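Local coordinates for SLT domain-containing protein (Bdellovibrio bacteriovorus HD100, PDB 6TAB), which is a lysozyme-like, probably secreted hydrolase that cleaves peptidoglycan with altered substrate specificity and facilitates exit of this predatory bacterium from its prey cell, at residues P78-K83 / K88-H93. Numbering follows the deposited sequence.
Sequences PLWEDK and KAWSTH
Glu81 and Trp80, in the segment 78-83, face the first turns of helix 87-101, which follows it, with the CA atoms of Glu81 and Lys88 5.7 Å apart and those of Pro78 and Ser91 7.2 Å apart. The indole NE1 of Trp80 donates to Ser91 OG (2.8 Å), which lies close to the ring plane, and Ser91 OG donates in turn to the anti lone pair of Glu81 OE2 (2.6 Å). A small hydroxyl suits this place because it can accept and donate at once, giving the buried indole N-H a partner. Lys88 reaches the other carboxylate oxygen: its chain bends at the last torsion (chi4 -57°), bringing NZ within 2.9 Å of Glu81 OE1 from above the carboxylate plane. A water donates to both Glu81 OE2 and Lys88 O, and Arg74 forms a salt bridge to OE2, as Lys88 does to OE1, so the basic groups would be expected to favour an ionised glutamate. Broad and apolar apart from its N-H, the Trp80 indole is sandwiched: Pro78 CB lies against one face, and Trp90 CB lies over the opposite face in a CH-pi contact, 4.1 Å from the five-membered ring's centroid. The six-membered ring of Trp90 turns its edge toward the Trp80 face in an offset edge-to-face stack, planes at 72°. Leu197 and Leu194 of helix 193-211 touch Trp80 and Trp90, respectively. The arrangement is a loop-to-helix junction of a lysozyme-like domain: a tryptophan-serine-glutamate hydrogen-bond chain and paired indoles join segment 78-83 to the start of the helix it leads into, while Pro78 and Trp80 touch Ser137 of helix 125-144.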
# COMPACT_ATOMS: atom_id res chain seq x y z
N PRO A 78 -6.09 2.40 11.60
CA PRO A 78 -5.69 3.09 10.38
C PRO A 78 -6.22 4.53 10.31
O PRO A 78 -7.30 4.87 10.85
CB PRO A 78 -6.33 2.23 9.24
CG PRO A 78 -6.56 0.87 9.87
CD PRO A 78 -6.92 1.21 11.31
N LEU A 79 -5.48 5.37 9.55
CA LEU A 79 -5.76 6.83 9.45
C LEU A 79 -7.09 7.13 8.75
O LEU A 79 -7.64 8.25 8.97
CB LEU A 79 -4.59 7.50 8.72
CG LEU A 79 -3.23 7.44 9.42
CD1 LEU A 79 -2.11 7.90 8.49
CD2 LEU A 79 -3.23 8.27 10.68
N TRP A 80 -7.60 6.25 7.88
CA TRP A 80 -8.89 6.51 7.21
C TRP A 80 -10.09 6.50 8.17
O TRP A 80 -11.15 7.08 7.83
CB TRP A 80 -9.10 5.58 5.99
CG TRP A 80 -8.93 4.11 6.23
CD1 TRP A 80 -9.59 3.34 7.15
CD2 TRP A 80 -8.07 3.20 5.50
NE1 TRP A 80 -9.18 2.03 7.06
CE2 TRP A 80 -8.22 1.92 6.08
CE3 TRP A 80 -7.14 3.38 4.48
CZ2 TRP A 80 -7.49 0.81 5.62
CZ3 TRP A 80 -6.45 2.29 3.99
CH2 TRP A 80 -6.60 1.03 4.58
N GLU A 81 -9.96 5.91 9.37
CA GLU A 81 -11.08 5.92 10.31
C GLU A 81 -11.34 7.33 10.88
O GLU A 81 -12.43 7.59 11.37
CB GLU A 81 -10.90 4.89 11.44
CG GLU A 81 -10.81 3.45 10.95
CD GLU A 81 -11.00 2.32 11.93
OE1 GLU A 81 -11.39 2.58 13.11
OE2 GLU A 81 -10.74 1.14 11.51
N ASP A 82 -10.35 8.24 10.80
CA ASP A 82 -10.46 9.64 11.26
C ASP A 82 -11.08 10.58 10.18
O ASP A 82 -11.39 11.74 10.44
CB ASP A 82 -9.07 10.18 11.65
CG ASP A 82 -8.09 9.23 12.35
OD1 ASP A 82 -8.54 8.24 12.92
OD2 ASP A 82 -6.88 9.51 12.36
N LYS A 83 -11.03 10.16 8.90
CA LYS A 83 -11.18 11.07 7.72
C LYS A 83 -12.45 10.77 6.90
O LYS A 83 -12.92 11.65 6.14
CB LYS A 83 -9.94 11.03 6.81
CG LYS A 83 -8.61 11.37 7.49
CD LYS A 83 -8.52 12.84 7.91
CE LYS A 83 -7.11 13.30 8.26
NZ LYS A 83 -6.34 13.75 7.06
N LYS A 88 -14.33 2.59 8.95
CA LYS A 88 -14.32 1.31 9.72
C LYS A 88 -14.60 0.11 8.79
O LYS A 88 -13.94 -0.95 8.92
CB LYS A 88 -15.27 1.40 10.91
CG LYS A 88 -14.76 2.29 12.03
CD LYS A 88 -15.67 2.41 13.21
CE LYS A 88 -15.17 3.41 14.24
NZ LYS A 88 -13.82 3.05 14.70
N ALA A 89 -15.52 0.27 7.82
CA ALA A 89 -15.79 -0.80 6.85
C ALA A 89 -14.57 -1.04 5.94
O ALA A 89 -14.31 -2.20 5.53
CB ALA A 89 -17.03 -0.49 6.03
N TRP A 90 -13.82 0.02 5.58
CA TRP A 90 -12.57 -0.17 4.80
C TRP A 90 -11.60 -1.07 5.60
O TRP A 90 -10.97 -1.98 5.04
CB TRP A 90 -11.91 1.17 4.43
CG TRP A 90 -12.68 2.06 3.48
CD1 TRP A 90 -13.93 1.86 2.96
CD2 TRP A 90 -12.22 3.32 2.95
NE1 TRP A 90 -14.28 2.90 2.13
CE2 TRP A 90 -13.25 3.81 2.13
CE3 TRP A 90 -11.05 4.07 3.10
CZ2 TRP A 90 -13.13 5.04 1.45
CZ3 TRP A 90 -10.94 5.28 2.44
CH2 TRP A 90 -11.98 5.76 1.63
N SER A 91 -11.42 -0.77 6.91
CA SER A 91 -10.54 -1.59 7.79
C SER A 91 -10.98 -3.06 7.79
O SER A 91 -10.17 -3.98 7.61
CB SER A 91 -10.49 -1.03 9.19
OG SER A 91 -9.89 0.27 9.18
N THR A 92 -12.26 -3.30 8.04
CA THR A 92 -12.83 -4.67 8.09
C THR A 92 -12.52 -5.43 6.78
O THR A 92 -12.09 -6.61 6.79
CB THR A 92 -14.32 -4.62 8.41
OG1 THR A 92 -14.48 -3.98 9.69
CG2 THR A 92 -14.96 -6.00 8.46
N HIS A 93 -12.73 -4.76 5.64
CA HIS A 93 -12.41 -5.34 4.31
C HIS A 93 -10.92 -5.70 4.20
O HIS A 93 -10.56 -6.80 3.74
CB HIS A 93 -12.86 -4.38 3.19
CG HIS A 93 -12.42 -4.85 1.84
ND1 HIS A 93 -13.06 -5.87 1.19
CD2 HIS A 93 -11.39 -4.47 1.04
CE1 HIS A 93 -12.39 -6.12 0.04
NE2 HIS A 93 -11.34 -5.30 -0.05
O HOH W 1 -13.01 -0.94 12.03